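Long-range contacts in lectin CEL-I, N-acetyl-D-galactosamine-specific C-type (Cucumaria echinata, PDB 1WMZ), which binds N-acetyl-D-galactosamine through a calcium ion, as a C-type lectin from the sea cucumber Cucumaria echinata: residues Thr22-Ala27 and Gln70-Leu75; Gly74-Tyr79 and Glu109-Phe114; Gly99-Asn104 and Ala121-Ser126. All coordinates share one frame; numbering follows the deposited sequence.

All three contacts lie in one C-type lectin domain. Interactions 1 and 2 have centres about 8 Å apart and share G74 and L75, where the chain turns from strand 71-73 into strand 75-76. Interactions 2 and 3 are about 9 Å apart, and interactions 1 and 3 about 14 Å. Strands 71-73, 109-114 and 122-126 are consecutive neighbours in the main sheet, so the contacts step across it from helix 24-32 to the sugar. Along the chain, interaction 1 closes before interaction 3 opens, while the segments of interactions 2 and 3 alternate. Interaction 1 is mainly core packing; interactions 2 and 3 share two calcium ions, and interaction 3 holds most of the protein ligands of the sugar-binding one.

Interaction 1: residues Thr22-Ala27 and Gln70-Leu75; sequences TTWENA and QLWIGL. With NGA (2-acetamido-2-deoxy-beta-D-galactopyranose), chain E.
W24 and W72 meet as an offset edge-to-face pair. The edge of the W24 indole is turned to the face of W72, and the planes stand at 87°. The five-membered ring of W24 lies 5.1 Å from the six-membered ring of W72, centroid to centroid. W24 CB sits over the centre of that six-membered ring in a CH-pi contact, 3.7 Å from its centroid. The closest touch of the two side chains is W24 CD1 to W72 CE3, at 3.4 Å. The first torsion of W24 sets CG anti to the backbone N (chi1 -174°), which carries the indole past W72 to the backbone beyond it. There W24 NE1 donates to I73 O at 3.0 Å, close to its own ring plane.

W72 returns a similar bond. Its NE1 donates to T22 O at 2.9 Å, nearly straight at 173° and in the indole plane, although the donor stands above the carbonyl plane. A27 CB packs against W72 CD1 at 3.9 Å. T23 caps helix 24-32, its OG1 accepting from N26 N. Y76 stacks on W24, and Y111 also meets its ring.

Each indole N-H is thus spent on a backbone carbonyl of the opposite segment. These two bonds satisfy the polar atoms of two buried rings and fix their rotation, pinning the start of the helix to strand 71-73.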
loop_
_atom_site.group_PDB
_atom_site.type_symbol
_atom_site.label_atom_id
_atom_site.label_comp_id
_atom_site.label_asym_id
_atom_site.label_seq_id
_atom_site.Cartn_x
_atom_site.Cartn_y
_atom_site.Cartn_z
ATOM N N THR A 22 -0.018 -14.969 -21.402
ATOM C CA THR A 22 0.227 -16.142 -20.595
ATOM C C THR A 22 -1.116 -16.831 -20.314
ATOM O O THR A 22 -2.167 -16.369 -20.764
ATOM C CB THR A 22 0.997 -15.714 -19.321
ATOM O OG1 THR A 22 1.428 -16.854 -18.579
ATOM C CG2 THR A 22 0.092 -14.888 -18.373
ATOM N N THR A 23 -1.074 -17.940 -19.615
ATOM C CA THR A 23 -2.281 -18.668 -19.212
ATOM C C THR A 23 -2.958 -17.992 -18.010
ATOM O O THR A 23 -2.329 -17.244 -17.281
ATOM C CB THR A 23 -1.921 -20.098 -18.837
ATOM O OG1 THR A 23 -1.022 -20.122 -17.715
ATOM C CG2 THR A 23 -1.143 -20.785 -19.981
ATOM N N TRP A 24 -4.239 -18.263 -17.799
ATOM C CA TRP A 24 -4.893 -17.701 -16.618
ATOM C C TRP A 24 -4.194 -18.128 -15.341
ATOM O O TRP A 24 -4.030 -17.332 -14.431
ATOM C CB TRP A 24 -6.334 -18.148 -16.563
ATOM C CG TRP A 24 -7.154 -17.536 -15.486
ATOM C CD1 TRP A 24 -7.873 -16.420 -15.582
ATOM C CD2 TRP A 24 -7.351 -18.031 -14.155
ATOM N NE1 TRP A 24 -8.545 -16.179 -14.401
ATOM C CE2 TRP A 24 -8.246 -17.158 -13.514
ATOM C CE3 TRP A 24 -6.893 -19.142 -13.457
ATOM C CZ2 TRP A 24 -8.692 -17.360 -12.194
ATOM C CZ3 TRP A 24 -7.314 -19.344 -12.136
ATOM C CH2 TRP A 24 -8.198 -18.449 -11.522
ATOM N N GLU A 25 -3.806 -19.387 -15.264
ATOM C CA GLU A 25 -3.223 -19.953 -14.055
ATOM C C GLU A 25 -1.938 -19.230 -13.713
ATOM O O GLU A 25 -1.643 -18.997 -12.550
ATOM C CB GLU A 25 -2.861 -21.420 -14.288
ATOM C CG GLU A 25 -3.072 -22.300 -13.086
ATOM C CD GLU A 25 -4.532 -22.726 -13.008
ATOM O OE1 GLU A 25 -5.008 -23.387 -13.969
ATOM O OE2 GLU A 25 -5.200 -22.387 -12.006
ATOM N N ASN A 26 -1.161 -18.902 -14.740
ATOM C CA ASN A 26 0.108 -18.244 -14.499
ATOM C C ASN A 26 -0.062 -16.761 -14.191
ATOM O O ASN A 26 0.686 -16.228 -13.337
ATOM C CB ASN A 26 1.105 -18.441 -15.635
ATOM C CG ASN A 26 2.510 -18.093 -15.199
ATOM O OD1 ASN A 26 3.019 -18.655 -14.220
ATOM N ND2 ASN A 26 3.112 -17.150 -15.869
ATOM N N ALA A 27 -1.003 -16.094 -14.872
ATOM C CA ALA A 27 -1.383 -14.727 -14.534
ATOM C C ALA A 27 -1.857 -14.637 -13.091
ATOM O O ALA A 27 -1.507 -13.664 -12.396
ATOM C CB ALA A 27 -2.434 -14.166 -15.496
ATOM N N GLN A 70 -7.493 -10.534 -25.607
ATOM C CA GLN A 70 -8.232 -10.539 -24.343
ATOM C C GLN A 70 -7.351 -10.179 -23.138
ATOM O O GLN A 70 -6.123 -10.147 -23.239
ATOM C CB GLN A 70 -8.835 -11.920 -24.133
ATOM C CG GLN A 70 -9.960 -12.192 -25.179
ATOM C CD GLN A 70 -9.419 -12.683 -26.534
ATOM O OE1 GLN A 70 -8.707 -13.673 -26.600
ATOM N NE2 GLN A 70 -9.802 -12.007 -27.589
ATOM N N LEU A 71 -8.012 -9.979 -21.984
ATOM C CA LEU A 71 -7.378 -9.599 -20.725
ATOM C C LEU A 71 -7.950 -10.442 -19.600
ATOM O O LEU A 71 -9.150 -10.336 -19.347
ATOM C CB LEU A 71 -7.704 -8.143 -20.423
ATOM C CG LEU A 71 -7.153 -7.652 -19.053
ATOM C CD1 LEU A 71 -5.628 -7.401 -19.190
ATOM C CD2 LEU A 71 -7.868 -6.457 -18.587
ATOM N N TRP A 72 -7.127 -11.265 -18.960
ATOM C CA TRP A 72 -7.582 -12.147 -17.887
ATOM C C TRP A 72 -8.093 -11.296 -16.727
ATOM O O TRP A 72 -7.529 -10.254 -16.409
ATOM C CB TRP A 72 -6.478 -13.050 -17.361
ATOM C CG TRP A 72 -6.007 -14.164 -18.270
ATOM C CD1 TRP A 72 -4.712 -14.397 -18.693
ATOM C CD2 TRP A 72 -6.813 -15.172 -18.902
ATOM N NE1 TRP A 72 -4.672 -15.489 -19.526
ATOM C CE2 TRP A 72 -5.943 -15.989 -19.668
ATOM C CE3 TRP A 72 -8.176 -15.486 -18.880
ATOM C CZ2 TRP A 72 -6.405 -17.074 -20.401
ATOM C CZ3 TRP A 72 -8.617 -16.528 -19.589
ATOM C CH2 TRP A 72 -7.742 -17.346 -20.333
ATOM N N ILE A 73 -9.171 -11.753 -16.090
ATOM C CA ILE A 73 -9.639 -11.148 -14.853
ATOM C C ILE A 73 -9.794 -12.289 -13.867
ATOM O O ILE A 73 -9.751 -13.443 -14.251
ATOM C CB ILE A 73 -10.981 -10.351 -15.060
ATOM C CG1 ILE A 73 -12.149 -11.262 -15.547
ATOM C CG2 ILE A 73 -10.775 -9.183 -16.060
ATOM C CD1 ILE A 73 -13.423 -10.524 -15.672
ATOM N N GLY A 74 -10.003 -11.981 -12.590
ATOM C CA GLY A 74 -10.012 -13.018 -11.562
ATOM C C GLY A 74 -11.290 -13.837 -11.398
ATOM O O GLY A 74 -11.540 -14.401 -10.341
ATOM N N LEU A 75 -12.111 -13.928 -12.439
ATOM C CA LEU A 75 -13.394 -14.644 -12.337
ATOM C C LEU A 75 -13.210 -16.063 -12.853
ATOM O O LEU A 75 -12.617 -16.254 -13.906
ATOM C CB LEU A 75 -14.451 -13.945 -13.175
ATOM C CG LEU A 75 -15.905 -14.375 -12.949
ATOM C CD1 LEU A 75 -16.389 -13.828 -11.647
ATOM C CD2 LEU A 75 -16.807 -13.880 -14.099
HETATM C C1 NGA E . -15.869 -17.019 -28.804
HETATM C C2 NGA E . -15.122 -17.215 -27.454
HETATM C C3 NGA E . -14.967 -18.594 -26.884
HETATM C C4 NGA E . -16.054 -19.544 -27.276
HETATM C C5 NGA E . -16.722 -19.343 -28.615
HETATM C C6 NGA E . -17.999 -20.183 -28.825
HETATM C C7 NGA E . -13.823 -15.206 -27.019
HETATM C C8 NGA E . -12.436 -14.621 -27.018
HETATM N N2 NGA E . -13.884 -16.490 -27.397
HETATM O O1 NGA E . -16.382 -15.702 -29.041
HETATM O O3 NGA E . -14.664 -18.703 -25.478
HETATM O O4 NGA E . -17.119 -19.187 -26.388
HETATM O O5 NGA E . -16.858 -18.021 -29.108
HETATM O O6 NGA E . -18.221 -20.125 -30.241
HETATM O O7 NGA E . -14.801 -14.567 -26.684
#

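Interaction 2: residues Gly74-Tyr79 and Glu109-Phe114; sequences GLYDKY and EDYGQF. With CA (calcium ion), chain F; CA (calcium ion), chain G; CA (calcium ion), chain H; NGA (2-acetamido-2-deoxy-beta-D-galactopyranose), chain E.
Residues 75-78 run roughly antiparallel to 109-112, and Y76 faces Y111 as a non-hydrogen-bonded pair with CA atoms 4.6 Å apart. Two backbone bonds flank this pair: G112 N donates to L75 O at 2.8 Å, and D77 N to D110 O at 3.0 Å. D110 and Y111 both face N125 on the next strand, a classic beta bulge.

Y76 and Y111 point to the same face of the sheet. Y76 CB packs against Y111 CD2 at 4.1 Å, while the phenol of Y76 turns off from strand 109-114. The aliphatic part of K78 lies across the hydroxyl end of Y111, with CG 3.8 Å from Y111 OH. D110 CB lies over the face of the Y111 ring.

The carboxylates gather on calcium. D77 takes one ion with both oxygens, OD2 at 2.4 Å being the nearer. D77 OD2 also accepts from G82 N. E109 O binds the same ion at 2.4 Å. D110 OD2 bridges this ion to a second calcium. E81 and N104 complete the protein ligands around the first ion.

E109 CG lies beside the backbone N (chi1 -54°), and the chain then extends to a third calcium, which OE1 binds at 2.2 Å. This ion also holds O3 and O4 of the sugar. E109 thus links two sites, its backbone O on one ion and its carboxylate on the sugar-binding one, an arrangement characteristic of C-type lectin domains.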
loop_
_atom_site.group_PDB
_atom_site.type_symbol
_atom_site.label_atom_id
_atom_site.label_comp_id
_atom_site.label_asym_id
_atom_site.label_seq_id
_atom_site.Cartn_x
_atom_site.Cartn_y
_atom_site.Cartn_z
ATOM N N GLY A 74 -10.003 -11.981 -12.590
ATOM C CA GLY A 74 -10.012 -13.018 -11.562
ATOM C C GLY A 74 -11.290 -13.837 -11.398
ATOM O O GLY A 74 -11.540 -14.401 -10.341
ATOM N N LEU A 75 -12.111 -13.928 -12.439
ATOM C CA LEU A 75 -13.394 -14.644 -12.337
ATOM C C LEU A 75 -13.210 -16.063 -12.853
ATOM O O LEU A 75 -12.617 -16.254 -13.906
ATOM C CB LEU A 75 -14.451 -13.945 -13.175
ATOM C CG LEU A 75 -15.905 -14.375 -12.949
ATOM C CD1 LEU A 75 -16.389 -13.828 -11.647
ATOM C CD2 LEU A 75 -16.807 -13.880 -14.099
ATOM N N TYR A 76 -13.730 -17.061 -12.137
ATOM C CA TYR A 76 -13.570 -18.451 -12.574
ATOM C C TYR A 76 -14.601 -19.386 -11.977
ATOM O O TYR A 76 -15.200 -19.075 -10.953
ATOM C CB TYR A 76 -12.154 -18.984 -12.327
ATOM C CG TYR A 76 -11.760 -19.294 -10.899
ATOM C CD1 TYR A 76 -12.102 -18.472 -9.850
ATOM C CD2 TYR A 76 -10.988 -20.426 -10.630
ATOM C CE1 TYR A 76 -11.709 -18.783 -8.553
ATOM C CE2 TYR A 76 -10.595 -20.742 -9.362
ATOM C CZ TYR A 76 -10.947 -19.920 -8.324
ATOM O OH TYR A 76 -10.526 -20.251 -7.057
ATOM N N ASP A 77 -14.850 -20.494 -12.676
ATOM C CA ASP A 77 -15.823 -21.489 -12.231
ATOM C C ASP A 77 -15.200 -22.909 -12.243
ATOM O O ASP A 77 -15.909 -23.902 -12.423
ATOM C CB ASP A 77 -17.110 -21.424 -13.069
ATOM C CG ASP A 77 -16.997 -22.152 -14.388
ATOM O OD1 ASP A 77 -15.881 -22.216 -14.966
ATOM O OD2 ASP A 77 -17.987 -22.709 -14.926
ATOM N N LYS A 78 -13.887 -22.975 -12.041
ATOM C CA LYS A 78 -13.135 -24.242 -11.994
ATOM C C LYS A 78 -13.663 -25.196 -10.914
ATOM O O LYS A 78 -13.793 -26.404 -11.160
ATOM C CB LYS A 78 -11.652 -23.972 -11.696
ATOM C CG LYS A 78 -10.751 -25.208 -11.727
ATOM C CD LYS A 78 -9.663 -25.083 -10.683
ATOM C CE LYS A 78 -8.656 -26.238 -10.735
ATOM N NZ LYS A 78 -7.411 -25.907 -11.529
ATOM N N TYR A 79 -13.919 -24.651 -9.727
ATOM C CA TYR A 79 -14.282 -25.457 -8.561
ATOM C C TYR A 79 -15.726 -25.958 -8.644
ATOM O O TYR A 79 -15.981 -27.105 -8.298
ATOM C CB TYR A 79 -14.020 -24.685 -7.253
ATOM C CG TYR A 79 -12.541 -24.651 -6.871
ATOM C CD1 TYR A 79 -11.767 -23.510 -7.071
ATOM C CD2 TYR A 79 -11.905 -25.783 -6.313
ATOM C CE1 TYR A 79 -10.402 -23.486 -6.731
ATOM C CE2 TYR A 79 -10.543 -25.759 -5.966
ATOM C CZ TYR A 79 -9.804 -24.609 -6.179
ATOM O OH TYR A 79 -8.458 -24.561 -5.849
ATOM N N GLU A 109 -14.013 -24.313 -20.525
ATOM C CA GLU A 109 -13.852 -22.898 -20.294
ATOM C C GLU A 109 -14.336 -22.497 -18.884
ATOM O O GLU A 109 -15.551 -22.442 -18.610
ATOM C CB GLU A 109 -14.551 -22.057 -21.373
ATOM C CG GLU A 109 -14.150 -22.412 -22.802
ATOM C CD GLU A 109 -14.591 -21.392 -23.789
ATOM O OE1 GLU A 109 -15.703 -20.848 -23.658
ATOM O OE2 GLU A 109 -13.802 -21.084 -24.750
ATOM N N ASP A 110 -13.367 -22.185 -18.024
ATOM C CA ASP A 110 -13.597 -21.836 -16.608
ATOM C C ASP A 110 -12.944 -20.525 -16.134
ATOM O O ASP A 110 -12.936 -20.235 -14.946
ATOM C CB ASP A 110 -13.062 -22.940 -15.711
ATOM C CG ASP A 110 -13.460 -24.342 -16.175
ATOM O OD1 ASP A 110 -12.580 -25.226 -16.120
ATOM O OD2 ASP A 110 -14.597 -24.677 -16.599
ATOM N N TYR A 111 -12.394 -19.751 -17.046
ATOM C CA TYR A 111 -11.533 -18.615 -16.716
ATOM C C TYR A 111 -12.007 -17.356 -17.439
ATOM O O TYR A 111 -12.072 -17.301 -18.675
ATOM C CB TYR A 111 -10.083 -19.004 -17.086
ATOM C CG TYR A 111 -9.695 -20.325 -16.487
ATOM C CD1 TYR A 111 -9.582 -21.491 -17.271
ATOM C CD2 TYR A 111 -9.539 -20.444 -15.116
ATOM C CE1 TYR A 111 -9.243 -22.716 -16.687
ATOM C CE2 TYR A 111 -9.218 -21.642 -14.525
ATOM C CZ TYR A 111 -9.073 -22.790 -15.312
ATOM O OH TYR A 111 -8.791 -23.987 -14.708
ATOM N N GLY A 112 -12.333 -16.323 -16.664
ATOM C CA GLY A 112 -12.906 -15.100 -17.147
ATOM C C GLY A 112 -11.901 -14.144 -17.756
ATOM O O GLY A 112 -10.767 -14.101 -17.352
ATOM N N GLN A 113 -12.354 -13.347 -18.702
ATOM C CA GLN A 113 -11.500 -12.396 -19.420
ATOM C C GLN A 113 -12.361 -11.355 -20.139
ATOM O O GLN A 113 -13.497 -11.649 -20.558
ATOM C CB GLN A 113 -10.613 -13.145 -20.424
ATOM C CG GLN A 113 -11.450 -13.935 -21.498
ATOM C CD GLN A 113 -10.647 -14.629 -22.646
ATOM O OE1 GLN A 113 -11.247 -14.953 -23.695
ATOM N NE2 GLN A 113 -9.368 -14.895 -22.442
ATOM N N PHE A 114 -11.830 -10.148 -20.289
ATOM C CA PHE A 114 -12.416 -9.102 -21.101
ATOM C C PHE A 114 -12.044 -9.404 -22.563
ATOM O O PHE A 114 -10.879 -9.702 -22.848
ATOM C CB PHE A 114 -11.746 -7.744 -20.849
ATOM C CG PHE A 114 -12.157 -7.017 -19.581
ATOM C CD1 PHE A 114 -11.745 -5.688 -19.411
ATOM C CD2 PHE A 114 -12.892 -7.622 -18.572
ATOM C CE1 PHE A 114 -12.081 -4.964 -18.260
ATOM C CE2 PHE A 114 -13.216 -6.911 -17.425
ATOM C CZ PHE A 114 -12.817 -5.584 -17.270
HETATM CA CA CA F . -16.930 -23.471 -16.961
HETATM CA CA CA G . -16.659 -18.843 -23.916
HETATM CA CA CA H . -15.207 -26.730 -15.505
HETATM C C1 NGA E . -15.869 -17.019 -28.804
HETATM C C2 NGA E . -15.122 -17.215 -27.454
HETATM C C3 NGA E . -14.967 -18.594 -26.884
HETATM C C4 NGA E . -16.054 -19.544 -27.276
HETATM C C5 NGA E . -16.722 -19.343 -28.615
HETATM C C6 NGA E . -17.999 -20.183 -28.825
HETATM C C7 NGA E . -13.823 -15.206 -27.019
HETATM C C8 NGA E . -12.436 -14.621 -27.018
HETATM N N2 NGA E . -13.884 -16.490 -27.397
HETATM O O1 NGA E . -16.382 -15.702 -29.041
HETATM O O3 NGA E . -14.664 -18.703 -25.478
HETATM O O4 NGA E . -17.119 -19.187 -26.388
HETATM O O5 NGA E . -16.858 -18.021 -29.108
HETATM O O6 NGA E . -18.221 -20.125 -30.241
HETATM O O7 NGA E . -14.801 -14.567 -26.684
HETATM O O HOH W 1 -15.835 -26.394 -13.391
HETATM O O HOH W 2 -18.226 -21.877 -18.170
#

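Interaction 3: residues Gly99-Asn104 and Ala121-Ser126; sequences GGQPDN and AWNDNS. With CA (calcium ion), chain G; CA (calcium ion), chain F; NGA (2-acetamido-2-deoxy-beta-D-galactopyranose), chain E.
Q101 CB rests against W122 O at 3.7 Å, where strand 122-126 begins. The W122 indole is directed to the other side, where its NE1 bonds to Q54.

N123 comes next. Its amide stands almost perpendicular to that of Q101, with the two planes 89° apart. The two carbonyl oxygens, Q101 OE1 and N123 OD1, are 2.9 Å apart because both bind the same calcium ion. Each amide then uses its nitrogen on the sugar. N123 ND2 donates to O3 of N-acetylgalactosamine at 3.0 Å, and Q101 NE2 donates to its O4 at 3.1 Å. N123 ND2 also bonds to Q113 OE1, which ties this amide to strand 109-114.

D124 makes the hydrogen bonds across the contact. Its CG lies between the backbone N and the carbonyl carbon (chi1 57°). This holds the carboxylate close to the residue's own carbonyl, and D124 O and D124 OD1 can grip the same calcium, OD1 at 2.4 Å. On the side of residues 99-104, its carboxylate accepts backbone N-H groups. N104 N donates to D124 OD2 at 2.9 Å, meeting its syn lone pair. D103 N reaches D124 OD1 at 3.3 Å, with a weak second bond to OD2. D124 OD2 also accepts from a water bound to a neighbouring calcium, the ion that N104 OD1 binds. P102, which follows a cis peptide bond, lays CB against D124 OD2 at 3.5 Å.

D103 OD2 and E109 OE1 complete the protein ligands of the sugar-binding calcium, and sugar O3 and O4 fill two further places. Q101, P102 and D103 form a QPD sequence, the signature associated with galactose-type recognition in C-type lectins. The calcium probably offsets the repulsion among the clustered oxygens, and it joins loop, strand and sugar in addition to the direct hydrogen bonds.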
loop_
_atom_site.group_PDB
_atom_site.type_symbol
_atom_site.label_atom_id
_atom_site.label_comp_id
_atom_site.label_asym_id
_atom_site.label_seq_id
_atom_site.Cartn_x
_atom_site.Cartn_y
_atom_site.Cartn_z
ATOM N N GLY A 99 -22.761 -11.282 -25.245
ATOM C CA GLY A 99 -23.857 -12.094 -25.757
ATOM C C GLY A 99 -23.363 -13.501 -26.062
ATOM O O GLY A 99 -22.348 -13.683 -26.741
ATOM N N GLY A 100 -24.082 -14.488 -25.545
ATOM C CA GLY A 100 -23.770 -15.902 -25.761
ATOM C C GLY A 100 -22.796 -16.515 -24.769
ATOM O O GLY A 100 -22.441 -17.714 -24.880
ATOM N N GLN A 101 -22.380 -15.701 -23.789
ATOM C CA GLN A 101 -21.398 -16.092 -22.773
ATOM C C GLN A 101 -21.987 -15.939 -21.364
ATOM O O GLN A 101 -22.855 -15.079 -21.143
ATOM C CB GLN A 101 -20.155 -15.180 -22.896
ATOM C CG GLN A 101 -19.510 -15.166 -24.278
ATOM C CD GLN A 101 -19.032 -16.527 -24.744
ATOM O OE1 GLN A 101 -18.829 -17.425 -23.960
ATOM N NE2 GLN A 101 -18.882 -16.685 -26.061
ATOM N N PRO A 102 -21.539 -16.734 -20.409
ATOM C CA PRO A 102 -20.539 -17.793 -20.566
ATOM C C PRO A 102 -21.179 -19.054 -21.158
ATOM O O PRO A 102 -22.379 -19.272 -20.994
ATOM C CB PRO A 102 -20.120 -18.086 -19.112
ATOM C CG PRO A 102 -21.355 -17.855 -18.350
ATOM C CD PRO A 102 -22.052 -16.708 -19.024
ATOM N N ASP A 103 -20.390 -19.866 -21.827
ATOM C CA ASP A 103 -20.919 -21.032 -22.568
ATOM C C ASP A 103 -20.175 -22.336 -22.325
ATOM O O ASP A 103 -20.508 -23.346 -22.901
ATOM C CB ASP A 103 -20.989 -20.717 -24.081
ATOM C CG ASP A 103 -19.626 -20.507 -24.704
ATOM O OD1 ASP A 103 -19.522 -20.408 -25.972
ATOM O OD2 ASP A 103 -18.591 -20.402 -23.994
ATOM N N ASN A 104 -19.154 -22.336 -21.483
ATOM C CA ASN A 104 -18.355 -23.520 -21.217
ATOM C C ASN A 104 -18.009 -24.318 -22.483
ATOM O O ASN A 104 -18.135 -25.533 -22.522
ATOM C CB ASN A 104 -19.078 -24.416 -20.185
ATOM C CG ASN A 104 -18.160 -25.389 -19.504
ATOM O OD1 ASN A 104 -17.061 -25.044 -19.029
ATOM N ND2 ASN A 104 -18.606 -26.627 -19.410
ATOM N N ALA A 121 -16.557 -6.532 -22.754
ATOM C CA ALA A 121 -17.512 -7.618 -22.471
ATOM C C ALA A 121 -16.820 -8.940 -22.185
ATOM O O ALA A 121 -15.820 -9.290 -22.826
ATOM C CB ALA A 121 -18.476 -7.801 -23.657
ATOM N N TRP A 122 -17.348 -9.685 -21.214
ATOM C CA TRP A 122 -16.637 -10.830 -20.682
ATOM C C TRP A 122 -16.907 -12.114 -21.454
ATOM O O TRP A 122 -18.016 -12.343 -21.980
ATOM C CB TRP A 122 -17.010 -11.103 -19.240
ATOM C CG TRP A 122 -16.876 -9.974 -18.267
ATOM C CD1 TRP A 122 -16.309 -8.738 -18.460
ATOM C CD2 TRP A 122 -17.310 -10.008 -16.906
ATOM N NE1 TRP A 122 -16.410 -7.989 -17.302
ATOM C CE2 TRP A 122 -17.038 -8.743 -16.343
ATOM C CE3 TRP A 122 -17.984 -10.966 -16.126
ATOM C CZ2 TRP A 122 -17.320 -8.438 -15.015
ATOM C CZ3 TRP A 122 -18.278 -10.649 -14.804
ATOM C CH2 TRP A 122 -17.925 -9.402 -14.266
ATOM N N ASN A 123 -15.912 -12.970 -21.419
ATOM C CA ASN A 123 -15.946 -14.309 -21.989
ATOM C C ASN A 123 -15.311 -15.287 -21.021
ATOM O O ASN A 123 -14.358 -14.970 -20.310
ATOM C CB ASN A 123 -15.159 -14.365 -23.290
ATOM C CG ASN A 123 -15.039 -15.755 -23.825
ATOM O OD1 ASN A 123 -16.074 -16.415 -24.027
ATOM N ND2 ASN A 123 -13.809 -16.222 -24.080
ATOM N N ASP A 124 -15.817 -16.511 -20.991
ATOM C CA ASP A 124 -15.089 -17.582 -20.343
ATOM C C ASP A 124 -14.224 -18.314 -21.346
ATOM O O ASP A 124 -14.702 -18.620 -22.433
ATOM C CB ASP A 124 -16.032 -18.574 -19.630
ATOM C CG ASP A 124 -17.061 -19.202 -20.557
ATOM O OD1 ASP A 124 -17.393 -18.591 -21.601
ATOM O OD2 ASP A 124 -17.618 -20.271 -20.255
ATOM N N ASN A 125 -12.972 -18.598 -20.997
ATOM C CA ASN A 125 -12.040 -19.295 -21.868
ATOM C C ASN A 125 -11.269 -20.418 -21.104
ATOM O O ASN A 125 -11.471 -20.609 -19.901
ATOM C CB ASN A 125 -11.097 -18.252 -22.506
ATOM C CG ASN A 125 -10.660 -18.625 -23.921
ATOM O OD1 ASN A 125 -10.394 -19.795 -24.211
ATOM N ND2 ASN A 125 -10.522 -17.637 -24.756
ATOM N N SER A 126 -10.430 -21.195 -21.807
ATOM C CA SER A 126 -9.821 -22.418 -21.268
ATOM C C SER A 126 -8.452 -22.195 -20.600
ATOM O O SER A 126 -7.891 -21.099 -20.653
ATOM C CB SER A 126 -9.626 -23.422 -22.400
ATOM O OG SER A 126 -8.639 -22.921 -23.278
HETATM CA CA CA G . -16.659 -18.843 -23.916
HETATM CA CA CA F . -16.930 -23.471 -16.961
HETATM C C1 NGA E . -15.869 -17.019 -28.804
HETATM C C2 NGA E . -15.122 -17.215 -27.454
HETATM C C3 NGA E . -14.967 -18.594 -26.884
HETATM C C4 NGA E . -16.054 -19.544 -27.276
HETATM C C5 NGA E . -16.722 -19.343 -28.615
HETATM C C6 NGA E . -17.999 -20.183 -28.825
HETATM C C7 NGA E . -13.823 -15.206 -27.019
HETATM C C8 NGA E . -12.436 -14.621 -27.018
HETATM N N2 NGA E . -13.884 -16.490 -27.397
HETATM O O1 NGA E . -16.382 -15.702 -29.041
HETATM O O3 NGA E . -14.664 -18.703 -25.478
HETATM O O4 NGA E . -17.119 -19.187 -26.388
HETATM O O5 NGA E . -16.858 -18.021 -29.108
HETATM O O6 NGA E . -18.221 -20.125 -30.241
HETATM O O7 NGA E . -14.801 -14.567 -26.684
HETATM O O HOH W 2 -18.226 -21.877 -18.170
#